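Local coordinates for cellobiose 2-epimerase (Caldibacillus thermoamylovorans, PDB 5ZHB), which probably interconverts cellobiose and its C2 epimer, glucosyl-mannose, by inverting the configuration at C2 of the reducing-end sugar, at residues M272-A277 against E321-E326; N279-G284 against E326-A331; K283-L286 against S290-Y293; V310-G315 against E333-Y338. All coordinates share one frame; numbering follows the deposited sequence.

Contact 1 (M272-A277 against E321-E326)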
loop_
_atom_site.group_PDB
_atom_site.type_symbol
_atom_site.label_atom_id
_atom_site.label_comp_id
_atom_site.label_asym_id
_atom_site.label_seq_id
_atom_site.Cartn_x
_atom_site.Cartn_y
_atom_site.Cartn_z
ATOM N N MET A 272 7.423 1.077 19.710
ATOM C CA MET A 272 6.330 1.671 18.957
ATOM C C MET A 272 5.638 0.593 18.109
ATOM O O MET A 272 4.428 0.507 18.133
ATOM C CB MET A 272 6.791 2.854 18.087
ATOM C CG MET A 272 5.713 3.369 17.134
ATOM S SD MET A 272 6.324 4.763 16.158
ATOM C CE MET A 272 7.685 4.002 15.280
ATOM N N VAL A 273 6.395 -0.208 17.370
ATOM C CA VAL A 273 5.828 -1.248 16.526
ATOM C C VAL A 273 4.880 -2.131 17.341
ATOM O O VAL A 273 3.759 -2.430 16.919
ATOM C CB VAL A 273 6.994 -2.012 15.873
ATOM C CG1 VAL A 273 6.568 -3.358 15.269
ATOM C CG2 VAL A 273 7.663 -1.146 14.806
ATOM N N ILE A 274 5.321 -2.495 18.563
ATOM C CA ILE A 274 4.602 -3.458 19.367
ATOM C C ILE A 274 3.362 -2.796 19.940
ATOM O O ILE A 274 2.280 -3.361 19.864
ATOM C CB ILE A 274 5.543 -4.060 20.434
ATOM C CG1 ILE A 274 6.640 -4.875 19.789
ATOM C CG2 ILE A 274 4.786 -4.898 21.469
ATOM C CD1 ILE A 274 7.865 -5.077 20.676
ATOM N N ASP A 275 3.511 -1.557 20.446
ATOM C CA ASP A 275 2.421 -0.856 21.112
ATOM C C ASP A 275 1.268 -0.542 20.153
ATOM O O ASP A 275 0.090 -0.600 20.528
ATOM C CB ASP A 275 2.959 0.379 21.826
ATOM C CG ASP A 275 3.851 0.087 23.038
ATOM O OD1 ASP A 275 3.913 -1.089 23.461
ATOM O OD2 ASP A 275 4.509 1.021 23.510
ATOM N N ILE A 276 1.605 -0.173 18.909
ATOM C CA ILE A 276 0.579 0.029 17.902
ATOM C C ILE A 276 -0.224 -1.268 17.735
ATOM O O ILE A 276 -1.449 -1.247 17.732
ATOM C CB ILE A 276 1.190 0.521 16.572
ATOM C CG1 ILE A 276 1.783 1.954 16.676
ATOM C CG2 ILE A 276 0.180 0.438 15.426
ATOM C CD1 ILE A 276 2.781 2.253 15.570
ATOM N N ALA A 277 0.454 -2.405 17.594
ATOM C CA ALA A 277 -0.237 -3.661 17.336
ATOM C C ALA A 277 -1.180 -4.034 18.484
ATOM O O ALA A 277 -2.350 -4.373 18.269
ATOM C CB ALA A 277 0.759 -4.734 17.024
ATOM N N GLU A 321 5.146 -12.688 16.206
ATOM C CA GLU A 321 6.552 -13.046 16.089
ATOM C C GLU A 321 7.387 -12.331 17.164
ATOM O O GLU A 321 8.274 -12.919 17.758
ATOM C CB GLU A 321 7.082 -12.823 14.665
ATOM C CG GLU A 321 6.602 -13.851 13.643
ATOM C CD GLU A 321 7.153 -13.708 12.227
ATOM O OE1 GLU A 321 6.802 -12.737 11.554
ATOM O OE2 GLU A 321 7.905 -14.570 11.755
ATOM N N LYS A 322 7.093 -11.069 17.466
ATOM C CA LYS A 322 7.899 -10.328 18.425
ATOM C C LYS A 322 7.471 -10.576 19.873
ATOM O O LYS A 322 8.258 -10.341 20.793
ATOM C CB LYS A 322 7.816 -8.816 18.197
ATOM C CG LYS A 322 8.223 -8.347 16.826
ATOM C CD LYS A 322 8.133 -6.826 16.717
ATOM C CE LYS A 322 9.426 -6.074 16.679
ATOM N NZ LYS A 322 10.330 -6.577 15.627
ATOM N N THR A 323 6.219 -10.950 20.110
ATOM C CA THR A 323 5.726 -11.027 21.476
ATOM C C THR A 323 5.415 -12.460 21.910
ATOM O O THR A 323 5.253 -12.675 23.111
ATOM C CB THR A 323 4.486 -10.150 21.611
ATOM O OG1 THR A 323 3.479 -10.777 20.822
ATOM C CG2 THR A 323 4.763 -8.704 21.227
ATOM N N LYS A 324 5.255 -13.398 20.956
ATOM C CA LYS A 324 4.756 -14.747 21.216
ATOM C C LYS A 324 3.442 -14.721 21.988
ATOM O O LYS A 324 3.094 -15.664 22.705
ATOM C CB LYS A 324 5.771 -15.562 22.016
ATOM C CG LYS A 324 7.078 -15.837 21.295
ATOM C CD LYS A 324 6.921 -16.473 19.922
ATOM C CE LYS A 324 8.213 -16.584 19.190
ATOM N NZ LYS A 324 9.265 -17.186 20.020
ATOM N N ASP A 325 2.690 -13.642 21.814
ATOM C CA ASP A 325 1.426 -13.479 22.494
ATOM C C ASP A 325 0.321 -14.034 21.606
ATOM O O ASP A 325 -0.002 -13.440 20.577
ATOM C CB ASP A 325 1.247 -12.043 22.930
ATOM C CG ASP A 325 0.019 -11.726 23.759
ATOM O OD1 ASP A 325 -0.898 -12.571 23.815
ATOM O OD2 ASP A 325 -0.002 -10.626 24.329
ATOM N N GLU A 326 -0.239 -15.170 22.051
ATOM C CA GLU A 326 -1.273 -15.901 21.336
ATOM C C GLU A 326 -2.463 -15.017 20.937
ATOM O O GLU A 326 -3.125 -15.357 19.977
ATOM C CB GLU A 326 -1.785 -17.054 22.213
ATOM C CG GLU A 326 -0.733 -18.122 22.484
ATOM C CD GLU A 326 -0.440 -19.060 21.329
ATOM O OE1 GLU A 326 0.740 -19.164 20.914
ATOM O OE2 GLU A 326 -1.403 -19.709 20.865
#

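Contact 2 (N279-G284 against E326-A331)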
loop_
_atom_site.group_PDB
_atom_site.type_symbol
_atom_site.label_atom_id
_atom_site.label_comp_id
_atom_site.label_asym_id
_atom_site.label_seq_id
_atom_site.Cartn_x
_atom_site.Cartn_y
_atom_site.Cartn_z
ATOM N N ASN A 279 -2.485 -1.841 20.457
ATOM C CA ASN A 279 -3.516 -0.825 20.471
ATOM C C ASN A 279 -4.642 -1.210 19.506
ATOM O O ASN A 279 -5.843 -1.039 19.795
ATOM C CB ASN A 279 -2.906 0.546 20.150
ATOM C CG ASN A 279 -3.871 1.668 20.414
ATOM O OD1 ASN A 279 -4.415 1.767 21.522
ATOM N ND2 ASN A 279 -4.193 2.450 19.397
ATOM N N ILE A 280 -4.253 -1.679 18.308
ATOM C CA ILE A 280 -5.257 -1.931 17.285
ATOM C C ILE A 280 -5.989 -3.237 17.610
ATOM O O ILE A 280 -7.179 -3.333 17.339
ATOM C CB ILE A 280 -4.653 -1.894 15.865
ATOM C CG1 ILE A 280 -4.018 -0.512 15.562
ATOM C CG2 ILE A 280 -5.720 -2.282 14.845
ATOM C CD1 ILE A 280 -4.985 0.656 15.605
ATOM N N GLU A 281 -5.297 -4.212 18.212
ATOM C CA GLU A 281 -5.946 -5.447 18.659
ATOM C C GLU A 281 -7.072 -5.086 19.634
ATOM O O GLU A 281 -8.163 -5.650 19.568
ATOM C CB GLU A 281 -4.909 -6.448 19.169
ATOM C CG GLU A 281 -5.426 -7.848 19.522
ATOM C CD GLU A 281 -6.341 -7.978 20.751
ATOM O OE1 GLU A 281 -7.081 -8.965 20.899
ATOM O OE2 GLU A 281 -6.331 -7.072 21.583
ATOM N N LYS A 282 -6.821 -4.103 20.514
ATOM C CA LYS A 282 -7.769 -3.750 21.558
ATOM C C LYS A 282 -8.832 -2.784 21.054
ATOM O O LYS A 282 -9.972 -2.826 21.507
ATOM C CB LYS A 282 -7.055 -3.087 22.747
ATOM C CG LYS A 282 -7.952 -2.679 23.920
ATOM C CD LYS A 282 -7.254 -1.770 24.927
ATOM C CE LYS A 282 -5.964 -2.342 25.423
ATOM N NZ LYS A 282 -5.305 -1.496 26.422
ATOM N N LYS A 283 -8.461 -1.862 20.162
ATOM C CA LYS A 283 -9.366 -0.772 19.842
ATOM C C LYS A 283 -10.033 -0.923 18.473
ATOM O O LYS A 283 -11.115 -0.373 18.278
ATOM C CB LYS A 283 -8.577 0.531 19.996
ATOM C CG LYS A 283 -8.174 0.820 21.462
ATOM C CD LYS A 283 -7.485 2.163 21.634
ATOM C CE LYS A 283 -7.039 2.441 23.046
ATOM N NZ LYS A 283 -6.113 3.573 23.011
ATOM N N GLY A 284 -9.423 -1.681 17.550
ATOM C CA GLY A 284 -9.904 -1.771 16.176
ATOM C C GLY A 284 -10.739 -3.024 15.884
ATOM O O GLY A 284 -11.567 -3.003 14.980
ATOM N N GLU A 326 -0.239 -15.170 22.051
ATOM C CA GLU A 326 -1.273 -15.901 21.336
ATOM C C GLU A 326 -2.463 -15.017 20.937
ATOM O O GLU A 326 -3.125 -15.357 19.977
ATOM C CB GLU A 326 -1.785 -17.054 22.213
ATOM C CG GLU A 326 -0.733 -18.122 22.484
ATOM C CD GLU A 326 -0.440 -19.060 21.329
ATOM O OE1 GLU A 326 0.740 -19.164 20.914
ATOM O OE2 GLU A 326 -1.403 -19.709 20.865
ATOM N N LYS A 327 -2.779 -13.961 21.710
ATOM C CA LYS A 327 -3.789 -12.958 21.394
ATOM C C LYS A 327 -3.727 -12.538 19.911
ATOM O O LYS A 327 -4.753 -12.366 19.242
ATOM C CB LYS A 327 -3.505 -11.742 22.270
ATOM C CG LYS A 327 -4.649 -10.765 22.452
ATOM C CD LYS A 327 -4.250 -9.451 23.124
ATOM C CE LYS A 327 -3.891 -9.548 24.574
ATOM N NZ LYS A 327 -5.112 -9.617 25.379
ATOM N N PHE A 328 -2.504 -12.411 19.387
ATOM C CA PHE A 328 -2.301 -11.939 18.021
ATOM C C PHE A 328 -2.633 -13.051 17.027
ATOM O O PHE A 328 -3.184 -12.771 15.967
ATOM C CB PHE A 328 -0.860 -11.450 17.869
ATOM C CG PHE A 328 -0.574 -10.122 18.550
ATOM C CD1 PHE A 328 -1.353 -8.995 18.299
ATOM C CD2 PHE A 328 0.442 -10.014 19.497
ATOM C CE1 PHE A 328 -1.099 -7.791 18.929
ATOM C CE2 PHE A 328 0.676 -8.812 20.157
ATOM C CZ PHE A 328 -0.103 -7.692 19.867
ATOM N N LEU A 329 -2.250 -14.297 17.357
ATOM C CA LEU A 329 -2.553 -15.455 16.539
ATOM C C LEU A 329 -4.056 -15.628 16.470
ATOM O O LEU A 329 -4.627 -15.787 15.395
ATOM C CB LEU A 329 -1.927 -16.751 17.040
ATOM C CG LEU A 329 -0.898 -17.416 16.128
ATOM C CD1 LEU A 329 -0.607 -18.811 16.687
ATOM C CD2 LEU A 329 -1.380 -17.506 14.690
ATOM N N LYS A 330 -4.697 -15.610 17.633
ATOM C CA LYS A 330 -6.143 -15.684 17.647
ATOM C C LYS A 330 -6.736 -14.584 16.763
ATOM O O LYS A 330 -7.760 -14.799 16.120
ATOM C CB LYS A 330 -6.769 -15.524 19.035
ATOM C CG LYS A 330 -8.182 -16.073 19.163
ATOM C CD LYS A 330 -8.246 -17.600 19.058
ATOM C CE LYS A 330 -8.570 -18.161 17.694
ATOM N NZ LYS A 330 -9.985 -18.536 17.565
ATOM N N ALA A 331 -6.150 -13.387 16.775
ATOM C CA ALA A 331 -6.766 -12.275 16.057
ATOM C C ALA A 331 -6.715 -12.560 14.552
ATOM O O ALA A 331 -7.691 -12.266 13.849
ATOM C CB ALA A 331 -6.108 -10.943 16.398
#

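Contact 3 (K283-L286 against S290-Y293)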
loop_
_atom_site.group_PDB
_atom_site.type_symbol
_atom_site.label_atom_id
_atom_site.label_comp_id
_atom_site.label_asym_id
_atom_site.label_seq_id
_atom_site.Cartn_x
_atom_site.Cartn_y
_atom_site.Cartn_z
ATOM N N LYS A 283 -8.461 -1.862 20.162
ATOM C CA LYS A 283 -9.366 -0.772 19.842
ATOM C C LYS A 283 -10.033 -0.923 18.473
ATOM O O LYS A 283 -11.115 -0.373 18.278
ATOM C CB LYS A 283 -8.577 0.531 19.996
ATOM C CG LYS A 283 -8.174 0.820 21.462
ATOM C CD LYS A 283 -7.485 2.163 21.634
ATOM C CE LYS A 283 -7.039 2.441 23.046
ATOM N NZ LYS A 283 -6.113 3.573 23.011
ATOM N N GLY A 284 -9.423 -1.681 17.550
ATOM C CA GLY A 284 -9.904 -1.771 16.176
ATOM C C GLY A 284 -10.739 -3.024 15.884
ATOM O O GLY A 284 -11.567 -3.003 14.980
ATOM N N VAL A 285 -10.496 -4.120 16.609
ATOM C CA VAL A 285 -11.157 -5.387 16.350
ATOM C C VAL A 285 -12.570 -5.403 16.941
ATOM O O VAL A 285 -12.774 -5.109 18.115
ATOM C CB VAL A 285 -10.291 -6.516 16.914
ATOM C CG1 VAL A 285 -10.985 -7.864 16.824
ATOM C CG2 VAL A 285 -8.944 -6.551 16.210
ATOM N N LEU A 286 -13.547 -5.777 16.120
ATOM C CA LEU A 286 -14.945 -5.826 16.524
ATOM C C LEU A 286 -15.268 -7.177 17.154
ATOM O O LEU A 286 -14.447 -8.084 17.132
ATOM C CB LEU A 286 -15.750 -5.573 15.252
ATOM C CG LEU A 286 -15.483 -4.214 14.602
ATOM C CD1 LEU A 286 -16.248 -3.962 13.313
ATOM C CD2 LEU A 286 -15.799 -3.133 15.660
ATOM N N SER A 290 -13.510 -8.943 13.054
ATOM C CA SER A 290 -13.176 -8.095 11.906
ATOM C C SER A 290 -12.625 -6.759 12.403
ATOM O O SER A 290 -12.730 -6.451 13.586
ATOM C CB SER A 290 -14.379 -7.921 10.976
ATOM O OG SER A 290 -15.367 -7.031 11.485
ATOM N N LEU A 291 -12.065 -5.933 11.509
ATOM C CA LEU A 291 -11.644 -4.591 11.904
ATOM C C LEU A 291 -12.546 -3.523 11.317
ATOM O O LEU A 291 -12.862 -3.542 10.131
ATOM C CB LEU A 291 -10.217 -4.283 11.482
ATOM C CG LEU A 291 -9.171 -4.868 12.419
ATOM C CD1 LEU A 291 -8.934 -6.291 12.031
ATOM C CD2 LEU A 291 -7.942 -4.023 12.419
ATOM N N ALA A 292 -12.892 -2.554 12.175
ATOM C CA ALA A 292 -13.528 -1.325 11.770
ATOM C C ALA A 292 -12.592 -0.537 10.863
ATOM O O ALA A 292 -11.405 -0.849 10.773
ATOM C CB ALA A 292 -13.907 -0.500 13.002
ATOM N N TYR A 293 -13.128 0.532 10.261
ATOM C CA TYR A 293 -12.372 1.326 9.301
ATOM C C TYR A 293 -11.735 2.553 9.947
ATOM O O TYR A 293 -10.526 2.758 9.851
ATOM C CB TYR A 293 -13.317 1.695 8.152
ATOM C CG TYR A 293 -12.664 2.480 7.033
ATOM C CD1 TYR A 293 -11.432 2.106 6.495
ATOM C CD2 TYR A 293 -13.272 3.622 6.538
ATOM C CE1 TYR A 293 -10.850 2.830 5.463
ATOM C CE2 TYR A 293 -12.690 4.361 5.529
ATOM C CZ TYR A 293 -11.477 3.968 4.999
ATOM O OH TYR A 293 -10.944 4.737 4.011
#

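Contact 4 (V310-G315 against E333-Y338)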
loop_
_atom_site.group_PDB
_atom_site.type_symbol
_atom_site.label_atom_id
_atom_site.label_comp_id
_atom_site.label_asym_id
_atom_site.label_seq_id
_atom_site.Cartn_x
_atom_site.Cartn_y
_atom_site.Cartn_z
ATOM N N VAL A 310 -6.579 -7.355 5.686
ATOM C CA VAL A 310 -5.358 -8.094 5.406
ATOM C C VAL A 310 -4.129 -7.439 6.061
ATOM O O VAL A 310 -3.199 -8.136 6.425
ATOM C CB VAL A 310 -5.104 -8.283 3.893
ATOM C CG1 VAL A 310 -6.308 -8.897 3.197
ATOM C CG2 VAL A 310 -4.670 -7.018 3.182
ATOM N N GLU A 311 -4.057 -6.111 6.096
ATOM C CA GLU A 311 -2.973 -5.440 6.816
ATOM C C GLU A 311 -3.022 -5.817 8.297
ATOM O O GLU A 311 -1.983 -5.943 8.928
ATOM C CB GLU A 311 -2.982 -3.923 6.649
ATOM C CG GLU A 311 -2.686 -3.478 5.215
ATOM C CD GLU A 311 -1.386 -3.922 4.607
ATOM O OE1 GLU A 311 -0.455 -4.193 5.392
ATOM O OE2 GLU A 311 -1.299 -4.040 3.341
ATOM N N ALA A 312 -4.211 -5.953 8.867
ATOM C CA ALA A 312 -4.311 -6.384 10.264
ATOM C C ALA A 312 -3.759 -7.804 10.426
ATOM O O ALA A 312 -3.037 -8.098 11.389
ATOM C CB ALA A 312 -5.740 -6.268 10.736
ATOM N N MET A 313 -4.052 -8.691 9.466
ATOM C CA MET A 313 -3.529 -10.057 9.561
ATOM C C MET A 313 -2.005 -10.029 9.531
ATOM O O MET A 313 -1.349 -10.706 10.331
ATOM C CB MET A 313 -4.102 -11.009 8.495
ATOM C CG MET A 313 -5.525 -11.415 8.790
ATOM S SD MET A 313 -6.307 -12.548 7.615
ATOM C CE MET A 313 -6.588 -11.549 6.143
ATOM N N VAL A 314 -1.402 -9.204 8.667
ATOM C CA VAL A 314 0.046 -9.202 8.581
ATOM C C VAL A 314 0.622 -8.583 9.865
ATOM O O VAL A 314 1.543 -9.127 10.459
ATOM C CB VAL A 314 0.587 -8.520 7.310
ATOM C CG1 VAL A 314 2.114 -8.476 7.292
ATOM C CG2 VAL A 314 0.056 -9.219 6.057
ATOM N N GLY A 315 0.091 -7.435 10.276
ATOM C CA GLY A 315 0.672 -6.688 11.371
ATOM C C GLY A 315 0.532 -7.471 12.672
ATOM O O GLY A 315 1.455 -7.483 13.468
ATOM N N GLU A 333 -6.501 -15.516 13.084
ATOM C CA GLU A 333 -7.396 -16.597 12.709
ATOM C C GLU A 333 -8.810 -16.060 12.527
ATOM O O GLU A 333 -9.475 -16.424 11.567
ATOM C CB GLU A 333 -7.342 -17.720 13.761
ATOM C CG GLU A 333 -6.024 -18.491 13.795
ATOM C CD GLU A 333 -5.820 -19.456 14.981
ATOM O OE1 GLU A 333 -6.787 -19.694 15.739
ATOM O OE2 GLU A 333 -4.689 -19.964 15.167
ATOM N N ARG A 334 -9.283 -15.192 13.434
ATOM C CA ARG A 334 -10.647 -14.710 13.378
ATOM C C ARG A 334 -10.863 -13.728 12.221
ATOM O O ARG A 334 -11.929 -13.714 11.610
ATOM C CB ARG A 334 -11.064 -14.022 14.680
ATOM C CG ARG A 334 -11.048 -15.005 15.843
ATOM C CD ARG A 334 -11.338 -14.270 17.147
ATOM N NE ARG A 334 -12.761 -13.950 17.205
ATOM C CZ ARG A 334 -13.345 -12.840 17.633
ATOM N NH1 ARG A 334 -12.653 -11.788 18.041
ATOM N NH2 ARG A 334 -14.658 -12.781 17.622
ATOM N N ILE A 335 -9.866 -12.900 11.897
ATOM C CA ILE A 335 -10.005 -12.059 10.714
ATOM C C ILE A 335 -10.133 -12.958 9.483
ATOM O O ILE A 335 -10.940 -12.686 8.599
ATOM C CB ILE A 335 -8.823 -11.086 10.550
ATOM C CG1 ILE A 335 -8.692 -10.151 11.753
ATOM C CG2 ILE A 335 -8.958 -10.296 9.239
ATOM C CD1 ILE A 335 -7.323 -9.506 11.835
ATOM N N TRP A 336 -9.298 -13.988 9.400
ATOM C CA TRP A 336 -9.310 -14.828 8.225
ATOM C C TRP A 336 -10.667 -15.498 8.044
ATOM O O TRP A 336 -11.219 -15.507 6.940
ATOM C CB TRP A 336 -8.197 -15.857 8.293
ATOM C CG TRP A 336 -8.164 -16.758 7.090
ATOM C CD1 TRP A 336 -8.128 -18.118 7.121
ATOM C CD2 TRP A 336 -8.102 -16.378 5.701
ATOM N NE1 TRP A 336 -8.076 -18.619 5.851
ATOM C CE2 TRP A 336 -8.037 -17.580 4.958
ATOM C CE3 TRP A 336 -8.093 -15.164 5.003
ATOM C CZ2 TRP A 336 -7.964 -17.601 3.570
ATOM C CZ3 TRP A 336 -8.013 -15.192 3.615
ATOM C CH2 TRP A 336 -7.934 -16.391 2.920
ATOM N N ASP A 337 -11.243 -16.018 9.132
ATOM C CA ASP A 337 -12.583 -16.580 9.057
ATOM C C ASP A 337 -13.616 -15.581 8.567
ATOM O O ASP A 337 -14.501 -15.927 7.789
ATOM C CB ASP A 337 -13.093 -17.080 10.398
ATOM C CG ASP A 337 -12.898 -18.576 10.520
ATOM O OD1 ASP A 337 -13.465 -19.300 9.657
ATOM O OD2 ASP A 337 -12.131 -18.983 11.417
ATOM N N TYR A 338 -13.563 -14.361 9.098
ATOM C CA TYR A 338 -14.462 -13.326 8.634
ATOM C C TYR A 338 -14.284 -13.111 7.124
ATOM O O TYR A 338 -15.276 -12.998 6.391
ATOM C CB TYR A 338 -14.198 -12.011 9.361
ATOM C CG TYR A 338 -15.138 -10.918 8.909
ATOM C CD1 TYR A 338 -16.357 -10.687 9.538
ATOM C CD2 TYR A 338 -14.790 -10.107 7.835
ATOM C CE1 TYR A 338 -17.222 -9.698 9.090
ATOM C CE2 TYR A 338 -15.656 -9.148 7.369
ATOM C CZ TYR A 338 -16.864 -8.929 7.999
ATOM O OH TYR A 338 -17.648 -7.938 7.488
#

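Contact 1 (M272-A277 against E321-E326)
I274 meets the end of helix 306-323 with both branches of its side chain. Its CG1 lies 3.9 Å from K322 CD, while its CG2 lies 3.8 Å from T323 CG2, the side chains of I274 and T323 running past each other in opposite directions. The split follows from chi1 of -66°, which sets CG1 beside the backbone N and CG2 anti to it, so that each branch faces a different residue. The preceding residue, V273, adds a thinner touch: its CG1 approaches K322 CD at 4.1 Å, the two side chains crossing at about a right angle. All three pairs are carbon on carbon, and the 160 Å² buried between the segments is therefore largely apolar in character, even though K322 and T323 carry polar ends.

Those ends are engaged elsewhere. The K322 chain bends at chi3 and chi4, laying its methylenes against V273 and I274 while NZ forms a salt bridge with D256. T323 OG1, on the other branch from CG2, accepts from D325 N at 3.1 Å, an ST turn, and also bonds to A319 O, which fixes the rotation that presents CG2 to I274. K324, the first residue past the helix, has positive phi, and D325 then caps the next helix at K327 N. The contact thus joins helix 267-283 to the C-terminal end of helix 306-323, with helix 245-262 beside V273 and F328 of helix 326-343 packed on both T323 and A277.

Contact 2 (N279-G284 against E326-A331)
E281 reaches across to three residues of helix 326-343 and makes all the side-chain contacts between the segments. First comes its CB, 4.0 Å from F328 CE1, approaching the ring obliquely. Its CG, placed anti to the backbone N (chi1 -173°), passes A331 CB at 4.5 Å. A bend at chi2 then carries the carboxylate across the K327 chain at about a right angle: E281 OE1 is 3.4 Å from K327 CG, and E281 OE2 is 3.5 Å from K327 CD. The charged ends do not meet, since E281 OE2 and K327 NZ stay 4.7 Å apart, so any attraction is probably a longer-range one. Cut back to alanine, this position would still touch F328 through CB, but the loss is likely to uncover the K327 methylenes and A331 CB and to take one carboxylate from near NZ. The next residue of note, K283, reaches back one turn, its NZ donating to N279 OD1 at 2.9 Å, with a weak second bond to S225 O. The axes of helix segments 279-283 and 326-331 are 11.1 Å apart and inclined at 58°, a wide separation bridged by the long E281 side chain. F316 of helix 306-323 touches both E281 and A331, while I280 packs on helix 245-262.

Contact 3 (K283-L286 against S290-Y293)
Two backbone hydrogen bonds tie L286 and G284 to the returning chain. L286 N donates to S290 O at 2.7 Å with an N-H...O angle of 174°, and A292 N donates to G284 O at 3.1 Å and 160°. Both donors lie nearly along the C=O axis of their acceptors. Between them, V285 and L291 form a single beta bridge; V285 CA-H adds a contact to S290 O, with CA and O 3.4 Å apart, and L291 CA-H does likewise to G284 O, so each carbonyl receives one N-H and one C-H.

The bridge closes a tight reversal of the chain, with three residues between the segments, in the loop that leads from helix 267-283 to strand 294-296. It belongs to the helix-to-hairpin connections of an (alpha/alpha)6 barrel, the fold of this epimerase family. The reversal is further held by S290 OG, which bonds to D288 OD1 and R304 NE.

Apolar packing flanks the backbone pair. L286 CD1 sits 3.7 Å from S290 OG and 4.2 Å from A292 CB, its branch brought there by CG lying beside the backbone N (chi1 -61°). A glycine in place of L286 would probably leave S290 OG and A292 CB without the leucine methyl that packs on them. V285 CG2 meets L291 CG at 4.2 Å, while L291 continues onto V308 and A312 of helix 306-323 and I335 of helix 326-343.

Contact 4 (V310-G315 against E333-Y338)
M313 and I335 make the closest part of this helix pair: M313 CG lies 3.6 Å from I335 CG2, the two side chains sliding past each other in opposite directions. Beside it A312 CB meets I335 CD1 at 3.8 Å, so I335 places one branch against each of two consecutive residues. With chi1 of -60° its CG1 arm, ending in CD1, lies beside the backbone N while CG2 lies anti to it. The closest pair of CA atoms is also M313 CA and I335 CA, 6.9 Å apart.

M313 then bends at chi3 and brings sulfur and methyl to W336. M313 SD is 3.9 Å from W336 CB and 5.4 Å from the centroid of the six-membered ring, 68° off its normal, an oblique Met-aromatic contact in which M313 CE touches W336 CE3 at 4.1 Å. The helices run antiparallel, their short axes 9.6 Å apart at 156°, as expected for successive helices of an (alpha/alpha)6 barrel, here 306-323 and 326-343. Helix 2-21 covers the buried indole, F8 meeting it edge-to-face and E7 bonding its NE1.

The solvent side lies on the second helix, where D337 is exposed and E333 and R334 partly so; none of the three contacts segment 310-315, and R334 NH2 bonds to K287 O. By contrast, the flank of helix 306-323 that carries E311 remains buried, with E311 held by R379, H376 and W253.

Contacts 1, 2 and 4 join three helices that follow in chain order, 267-283, 306-323 and 326-343: first with second in contact 1, first with third in contact 2, second with third in contact 4. The segments of contacts 1 and 2 alternate along the chain; contact 3, in the loop after helix 267-283, falls between the two segments of contact 1 and closes before contact 4 opens. Centres of contacts 1 and 2 are 9 Å apart, as are those of 2 and 3. L291 of contact 3 packs on I280 from contact 2 and on A312 and I335 from contact 4, so the loop rests on all three barrel helices, while contact 1, its centre 17 Å from that of contact 3, stays apart from it.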